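Local coordinates for replicative DNA helicase (Helicobacter pylori, PDB 3GXV), which probably unwinds duplex DNA at the replication fork as an ATP-driven hexameric helicase that interacts with primase, at residues Met1-Leu4 with Lys5-Gln9; Leu10-Ile13 with Glu14-Leu18; Glu100-Asn103 with Ala104-Arg108. One frame throughout, in Å; residues are numbered along the deposited sequence.

Overall arrangement
The three contacts lie on two helices of the all-helical N-terminal domain. Contacts 1 and 2 follow one another along helix 3-23, their centres about 13 Å apart, the first at the surface and the second buried; contact 3 belongs to helix 95-119, its centre about 14 Å from that of contact 1 and 13 Å from that of contact 2. The helices meet side by side. Gln9 NE2 of contact 1 probably bonds to Glu100 OE2 of contact 3 at 3.1 Å, while Leu10 CD1 of contact 2 packs on Ala104 CB at 3.4 Å and Val17 CG2 reaches Ile101 CD1 at 3.7 Å. The contacts are structural packing within the domain.

Contact 1: residues Met1-Leu4 with Lys5-Gln9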
loop_
_atom_site.group_PDB
_atom_site.type_symbol
_atom_site.label_atom_id
_atom_site.label_comp_id
_atom_site.label_asym_id
_atom_site.label_seq_id
_atom_site.Cartn_x
_atom_site.Cartn_y
_atom_site.Cartn_z
ATOM N N MET B 1 13.737 33.459 -9.983
ATOM C CA MET B 1 13.559 32.032 -10.365
ATOM C C MET B 1 14.156 31.718 -11.736
ATOM O O MET B 1 13.679 32.213 -12.766
ATOM C CB MET B 1 12.074 31.667 -10.390
ATOM C CG MET B 1 11.809 30.236 -10.838
ATOM S SD MET B 1 10.157 29.982 -11.515
ATOM C CE MET B 1 10.466 30.242 -13.272
ATOM N N ASP B 2 15.199 30.893 -11.743
ATOM C CA ASP B 2 15.836 30.494 -12.990
ATOM C C ASP B 2 14.884 29.519 -13.682
ATOM O O ASP B 2 14.198 28.742 -13.015
ATOM C CB ASP B 2 17.181 29.819 -12.707
ATOM C CG ASP B 2 17.742 29.103 -13.921
ATOM O OD1 ASP B 2 17.894 29.739 -14.986
ATOM O OD2 ASP B 2 18.036 27.897 -13.811
ATOM N N HIS B 3 14.826 29.564 -15.011
ATOM C CA HIS B 3 13.925 28.673 -15.724
ATOM C C HIS B 3 14.289 27.199 -15.537
ATOM O O HIS B 3 13.414 26.346 -15.412
ATOM C CB HIS B 3 13.892 29.010 -17.215
ATOM C CG HIS B 3 12.925 28.165 -17.991
ATOM N ND1 HIS B 3 11.576 28.149 -17.722
ATOM C CD2 HIS B 3 13.129 27.260 -18.972
ATOM C CE1 HIS B 3 10.984 27.264 -18.502
ATOM N NE2 HIS B 3 11.906 26.705 -19.272
ATOM N N LEU B 4 15.585 26.908 -15.526
ATOM C CA LEU B 4 16.073 25.547 -15.355
ATOM C C LEU B 4 15.704 25.061 -13.966
ATOM O O LEU B 4 15.099 23.998 -13.805
ATOM C CB LEU B 4 17.593 25.508 -15.518
ATOM C CG LEU B 4 18.262 24.152 -15.291
ATOM C CD1 LEU B 4 17.680 23.134 -16.247
ATOM C CD2 LEU B 4 19.762 24.282 -15.494
ATOM N N LYS B 5 16.089 25.853 -12.968
ATOM C CA LYS B 5 15.818 25.561 -11.567
ATOM C C LYS B 5 14.342 25.230 -11.370
ATOM O O LYS B 5 13.997 24.259 -10.706
ATOM C CB LYS B 5 16.175 26.774 -10.708
ATOM C CG LYS B 5 15.729 26.659 -9.258
ATOM C CD LYS B 5 15.413 28.025 -8.675
ATOM C CE LYS B 5 14.190 28.636 -9.349
ATOM N NZ LYS B 5 12.955 27.815 -9.147
ATOM N N HIS B 6 13.485 26.067 -11.947
ATOM C CA HIS B 6 12.037 25.912 -11.863
ATOM C C HIS B 6 11.604 24.539 -12.339
ATOM O O HIS B 6 10.892 23.820 -11.637
ATOM C CB HIS B 6 11.347 26.981 -12.710
ATOM C CG HIS B 6 9.861 26.830 -12.773
ATOM N ND1 HIS B 6 9.053 26.957 -11.665
ATOM C CD2 HIS B 6 9.034 26.546 -13.813
ATOM C CE1 HIS B 6 7.795 26.760 -12.018
ATOM N NE2 HIS B 6 7.756 26.509 -13.313
ATOM N N LEU B 7 12.034 24.188 -13.544
ATOM C CA LEU B 7 11.699 22.904 -14.134
ATOM C C LEU B 7 12.126 21.776 -13.215
ATOM O O LEU B 7 11.368 20.841 -12.998
ATOM C CB LEU B 7 12.384 22.748 -15.496
ATOM C CG LEU B 7 11.740 23.533 -16.635
ATOM C CD1 LEU B 7 12.567 23.402 -17.904
ATOM C CD2 LEU B 7 10.329 23.027 -16.833
ATOM N N GLN B 8 13.348 21.873 -12.697
ATOM C CA GLN B 8 13.913 20.868 -11.800
ATOM C C GLN B 8 13.060 20.785 -10.538
ATOM O O GLN B 8 12.891 19.721 -9.961
ATOM C CB GLN B 8 15.364 21.238 -11.445
ATOM C CG GLN B 8 16.296 21.347 -12.680
ATOM C CD GLN B 8 17.725 21.777 -12.349
ATOM O OE1 GLN B 8 17.946 22.714 -11.590
ATOM N NE2 GLN B 8 18.695 21.100 -12.938
ATOM N N GLN B 9 12.518 21.932 -10.142
ATOM C CA GLN B 9 11.667 22.083 -8.968
ATOM C C GLN B 9 10.338 21.351 -9.188
ATOM O O GLN B 9 9.818 20.704 -8.281
ATOM C CB GLN B 9 11.434 23.579 -8.739
ATOM C CG GLN B 9 10.522 23.974 -7.590
ATOM C CD GLN B 9 10.305 25.482 -7.561
ATOM O OE1 GLN B 9 11.261 26.253 -7.464
ATOM N NE2 GLN B 9 9.052 25.907 -7.662
#
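Residues Met1-Leu4 run directly into Lys5-Gln9, and the backbone passes from an extended start into the first turns of helix 3-23. His6 N donates to Asp2 O at 3.0 Å, and the same i to i+4 pattern continues from Leu7 N to His3 O and from Gln8 N to Leu4 O. Asp2 is the N-cap: its carboxylate folds back so that OD2 accepts from Lys5 N at 2.9 Å, with an N-H...O angle of 161°. The amide comes to OD2 from above the carboxylate plane, and the bond occupies an N-H that has no preceding helical turn to supply its acceptor. Such a cap marks the beginning of the first long helix of the DnaB-type N-terminal domain.

Met1 lies ahead of the cap and turns back over the helix. Its extended chi1 and chi2 carry SD to His6, 3.8 Å from the ring centroid in an oblique Met-aromatic contact, and the turn at chi3 (93°) sets CE against His6 CB. His6 ND1 is buried there without a polar partner in the model. Alongside, the Lys5 chain curls at chi3 and chi4, bringing CE unusually close to Met1 CG and giving NZ a weak hydrogen bond to Gln9 OE1; the other end of that amide, Gln9 NE2, bonds to Glu100 of helix 95-119. Further round the helix, Leu7 CG lies over one face of the His3 imidazole, toward its rim, and Leu7 CD1 is 3.6 Å from His3 NE2. Leu4 CG meets the Gln8 amide carbon CD at 3.8 Å.

Contact 2: residues Leu10-Ile13 with Glu14-Leu18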
loop_
_atom_site.group_PDB
_atom_site.type_symbol
_atom_site.label_atom_id
_atom_site.label_comp_id
_atom_site.label_asym_id
_atom_site.label_seq_id
_atom_site.Cartn_x
_atom_site.Cartn_y
_atom_site.Cartn_z
ATOM N N LEU B 10 9.803 21.460 -10.399
ATOM C CA LEU B 10 8.550 20.815 -10.763
ATOM C C LEU B 10 8.710 19.294 -10.708
ATOM O O LEU B 10 7.844 18.573 -10.195
ATOM C CB LEU B 10 8.141 21.236 -12.171
ATOM C CG LEU B 10 6.992 22.239 -12.282
ATOM C CD1 LEU B 10 6.761 22.596 -13.754
ATOM C CD2 LEU B 10 5.735 21.630 -11.657
ATOM N N GLN B 11 9.831 18.815 -11.234
ATOM C CA GLN B 11 10.100 17.398 -11.229
ATOM C C GLN B 11 10.231 16.898 -9.780
ATOM O O GLN B 11 9.655 15.872 -9.415
ATOM C CB GLN B 11 11.381 17.116 -12.028
ATOM C CG GLN B 11 11.480 15.684 -12.495
ATOM C CD GLN B 11 12.631 15.445 -13.443
ATOM O OE1 GLN B 11 12.867 14.316 -13.867
ATOM N NE2 GLN B 11 13.352 16.506 -13.791
ATOM N N ASN B 12 10.980 17.637 -8.966
ATOM C CA ASN B 12 11.209 17.291 -7.567
ATOM C C ASN B 12 9.910 17.282 -6.755
ATOM O O ASN B 12 9.706 16.430 -5.891
ATOM C CB ASN B 12 12.207 18.278 -6.956
ATOM C CG ASN B 12 12.434 18.045 -5.479
ATOM O OD1 ASN B 12 12.601 16.909 -5.038
ATOM N ND2 ASN B 12 12.462 19.121 -4.707
ATOM N N ILE B 13 9.039 18.238 -7.039
ATOM C CA ILE B 13 7.759 18.352 -6.356
ATOM C C ILE B 13 6.816 17.196 -6.670
ATOM O O ILE B 13 6.034 16.782 -5.815
ATOM C CB ILE B 13 7.049 19.675 -6.743
ATOM C CG1 ILE B 13 7.766 20.851 -6.078
ATOM C CG2 ILE B 13 5.573 19.618 -6.355
ATOM C CD1 ILE B 13 7.183 22.197 -6.425
ATOM N N GLU B 14 6.880 16.698 -7.900
ATOM C CA GLU B 14 6.021 15.603 -8.321
ATOM C C GLU B 14 6.379 14.315 -7.608
ATOM O O GLU B 14 5.505 13.510 -7.305
ATOM C CB GLU B 14 6.112 15.398 -9.835
ATOM C CG GLU B 14 5.701 16.632 -10.632
ATOM C CD GLU B 14 5.601 16.395 -12.126
ATOM O OE1 GLU B 14 6.341 15.538 -12.683
ATOM O OE2 GLU B 14 4.785 17.095 -12.754
ATOM N N ARG B 15 7.665 14.120 -7.350
ATOM C CA ARG B 15 8.123 12.928 -6.661
ATOM C C ARG B 15 7.685 12.990 -5.208
ATOM O O ARG B 15 7.147 12.020 -4.667
ATOM C CB ARG B 15 9.652 12.818 -6.707
ATOM C CG ARG B 15 10.227 12.546 -8.082
ATOM C CD ARG B 15 11.700 12.146 -7.999
ATOM N NE ARG B 15 12.579 13.257 -7.645
ATOM C CZ ARG B 15 13.353 13.914 -8.506
ATOM N NH1 ARG B 15 13.374 13.585 -9.788
ATOM N NH2 ARG B 15 14.115 14.901 -8.081
ATOM N N ILE B 16 7.928 14.131 -4.570
ATOM C CA ILE B 16 7.568 14.279 -3.170
ATOM C C ILE B 16 6.080 14.002 -2.971
ATOM O O ILE B 16 5.676 13.464 -1.960
ATOM C CB ILE B 16 7.899 15.687 -2.649
ATOM C CG1 ILE B 16 9.413 15.927 -2.720
ATOM C CG2 ILE B 16 7.390 15.826 -1.219
ATOM C CD1 ILE B 16 9.844 17.364 -2.415
ATOM N N VAL B 17 5.276 14.365 -3.962
ATOM C CA VAL B 17 3.840 14.152 -3.904
ATOM C C VAL B 17 3.517 12.671 -4.026
ATOM O O VAL B 17 2.667 12.159 -3.293
ATOM C CB VAL B 17 3.132 14.917 -5.033
ATOM C CG1 VAL B 17 1.639 14.599 -5.037
ATOM C CG2 VAL B 17 3.334 16.406 -4.842
ATOM N N LEU B 18 4.202 12.000 -4.958
ATOM C CA LEU B 18 4.011 10.571 -5.218
ATOM C C LEU B 18 4.568 9.765 -4.046
ATOM O O LEU B 18 4.016 8.731 -3.667
ATOM C CB LEU B 18 4.716 10.156 -6.522
ATOM C CG LEU B 18 4.189 10.642 -7.888
ATOM C CD1 LEU B 18 5.100 10.119 -8.998
ATOM C CD2 LEU B 18 2.776 10.149 -8.119
#
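Arg15 leaves the helix with CG beside its backbone N (chi1 -68°) and bends at chi3 (-71°), which turns its guanidinium back over the preceding turn toward Gln11 and Asn12. Glu14 starts off in the same way but remains extended, its CG passing close to Leu10 O. Both belong to the middle of helix 3-23 of the helical DnaB-type N-terminal domain; Glu14 is buried, Arg15 only partly.

The guanidinium of Arg15 has Gln11 O and Asn12 CA over one face. Its NH1 lies 3.9 Å from Gln11 CG, and NH2 is 3.8 Å from Asn12 CA, with the Gln11 amide inclined to the guanidinium plane. The Arg15 side chain also touches Ala84 and Ile85 of helix 79-87. On the buried side, the Glu14 carboxylate is gripped by three donors from outside the helix: OE2 accepts from Tyr41 N, and OE1 from Tyr42 N and Asn45 ND2. These bonds satisfy a carboxylate in the interior and tie helix 3-23 to the start of helix 43-57 and the residues just before it.

Glu14 N donates to Leu10 O at 3.1 Å, whereas the bond from Arg15 N to Gln11 O is weak at 3.4 Å. At the next residue, Ile16 N donates to Asn12 O with an N-H...O angle of 168°, while the Ile16 side chain brings CD1 to 3.8 Å from Asn12 OD1.

Contact 3: residues Glu100-Asn103 with Ala104-Arg108; sequences EIKN and ASIKR
Ser105 packs against Ile101 and Lys102 on the close side of helix 95-119: its N donates to Ile101 O at 3.2 Å, and its CB lies 3.2 Å from Lys102 O. The serine hydroxyl, anti to its own N (chi1 174°), is engaged by Asp39 OD1. Ala104 N bonds to Glu100 O at 3.1 Å, and the Ala104 methyl group packs on Leu10 of helix 3-23. Ile101 lies on that inner side too, against Glu14 and Val17 of the same helix.

A water bridges this part of the helix. It lies 2.9 Å from Ile101 O, to which it probably donates, and accepts from Arg108 NH1 at 2.9 Å, lying at the edge of the guanidinium and in its plane. Ile101 O is therefore approached by the Ser105 amide and, probably, by a proton of the water. One face of the guanidinium has Ser105 CA above it near the rim, and NH2 makes a weak hydrogen bond to Asp39 O; the water and this weak bond together orient the Arg108 head.

The outward side is looser. Ile106 leans over the previous turn with CG1 3.3 Å from Lys102 O, but its nearest side-chain approach to Lys102, from CG1 to CE, is 4.4 Å. Exposed Asn103 and Lys107 are joined chiefly through their backbones, Lys107 N donating to Asn103 O at 3.0 Å. Apolar Ile101 and Ala104 packed on helix 3-23, with mostly polar residues outward apart from exposed Ile106, give a broadly amphipathic helix, here the long final helix of the DnaB-type N-terminal domain fragment.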
loop_
_atom_site.group_PDB
_atom_site.type_symbol
_atom_site.label_atom_id
_atom_site.label_comp_id
_atom_site.label_asym_id
_atom_site.label_seq_id
_atom_site.Cartn_x
_atom_site.Cartn_y
_atom_site.Cartn_z
ATOM N N GLU B 100 0.333 23.199 -7.489
ATOM C CA GLU B 100 1.442 23.750 -8.252
ATOM C C GLU B 100 1.613 22.873 -9.485
ATOM O O GLU B 100 1.791 23.364 -10.605
ATOM C CB GLU B 100 2.728 23.746 -7.417
ATOM C CG GLU B 100 3.861 24.531 -8.057
ATOM C CD GLU B 100 5.051 24.720 -7.135
ATOM O OE1 GLU B 100 4.850 24.923 -5.917
ATOM O OE2 GLU B 100 6.190 24.681 -7.640
ATOM N N ILE B 101 1.551 21.563 -9.269
ATOM C CA ILE B 101 1.682 20.598 -10.355
ATOM C C ILE B 101 0.582 20.821 -11.388
ATOM O O ILE B 101 0.823 20.766 -12.591
ATOM C CB ILE B 101 1.606 19.158 -9.806
ATOM C CG1 ILE B 101 2.928 18.815 -9.117
ATOM C CG2 ILE B 101 1.291 18.166 -10.931
ATOM C CD1 ILE B 101 2.901 17.533 -8.322
ATOM N N LYS B 102 -0.623 21.095 -10.896
ATOM C CA LYS B 102 -1.789 21.323 -11.748
ATOM C C LYS B 102 -1.636 22.603 -12.551
ATOM O O LYS B 102 -1.966 22.637 -13.738
ATOM C CB LYS B 102 -3.065 21.403 -10.901
ATOM C CG LYS B 102 -4.341 21.496 -11.719
ATOM C CD LYS B 102 -4.466 20.291 -12.644
ATOM C CE LYS B 102 -5.657 20.415 -13.572
ATOM N NZ LYS B 102 -6.918 20.529 -12.816
ATOM N N ASN B 103 -1.139 23.644 -11.883
ATOM C CA ASN B 103 -0.910 24.953 -12.487
ATOM C C ASN B 103 0.093 24.911 -13.649
ATOM O O ASN B 103 -0.115 25.569 -14.662
ATOM C CB ASN B 103 -0.416 25.955 -11.423
ATOM C CG ASN B 103 -1.552 26.540 -10.587
ATOM O OD1 ASN B 103 -1.331 27.031 -9.477
ATOM N ND2 ASN B 103 -2.771 26.499 -11.124
ATOM N N ALA B 104 1.180 24.160 -13.499
ATOM C CA ALA B 104 2.178 24.074 -14.562
ATOM C C ALA B 104 1.656 23.207 -15.702
ATOM O O ALA B 104 2.069 23.344 -16.850
ATOM C CB ALA B 104 3.489 23.523 -14.024
ATOM N N SER B 105 0.744 22.303 -15.374
ATOM C CA SER B 105 0.136 21.457 -16.386
ATOM C C SER B 105 -0.693 22.385 -17.274
ATOM O O SER B 105 -0.553 22.384 -18.490
ATOM C CB SER B 105 -0.761 20.408 -15.734
ATOM O OG SER B 105 -1.466 19.678 -16.714
ATOM N N ILE B 106 -1.520 23.213 -16.646
ATOM C CA ILE B 106 -2.368 24.159 -17.370
ATOM C C ILE B 106 -1.558 25.135 -18.227
ATOM O O ILE B 106 -1.953 25.472 -19.348
ATOM C CB ILE B 106 -3.268 24.946 -16.377
ATOM C CG1 ILE B 106 -4.225 23.969 -15.687
ATOM C CG2 ILE B 106 -4.035 26.059 -17.107
ATOM C CD1 ILE B 106 -5.184 24.628 -14.710
ATOM N N LYS B 107 -0.433 25.594 -17.690
ATOM C CA LYS B 107 0.424 26.499 -18.427
ATOM C C LYS B 107 0.915 25.827 -19.706
ATOM O O LYS B 107 0.858 26.426 -20.775
ATOM C CB LYS B 107 1.621 26.938 -17.576
ATOM C CG LYS B 107 1.266 27.908 -16.483
ATOM C CD LYS B 107 2.459 28.727 -16.037
ATOM C CE LYS B 107 2.908 29.686 -17.126
ATOM N NZ LYS B 107 3.955 30.645 -16.667
ATOM N N ARG B 108 1.392 24.590 -19.593
ATOM C CA ARG B 108 1.889 23.845 -20.751
ATOM C C ARG B 108 0.780 23.626 -21.789
ATOM O O ARG B 108 1.037 23.612 -22.994
ATOM C CB ARG B 108 2.480 22.493 -20.311
ATOM C CG ARG B 108 3.749 22.611 -19.468
ATOM C CD ARG B 108 4.453 21.265 -19.320
ATOM N NE ARG B 108 3.571 20.247 -18.744
ATOM C CZ ARG B 108 3.293 20.128 -17.449
ATOM N NH1 ARG B 108 3.834 20.965 -16.562
ATOM N NH2 ARG B 108 2.451 19.183 -17.040
HETATM O O HOH W 1 3.110 19.741 -14.070
#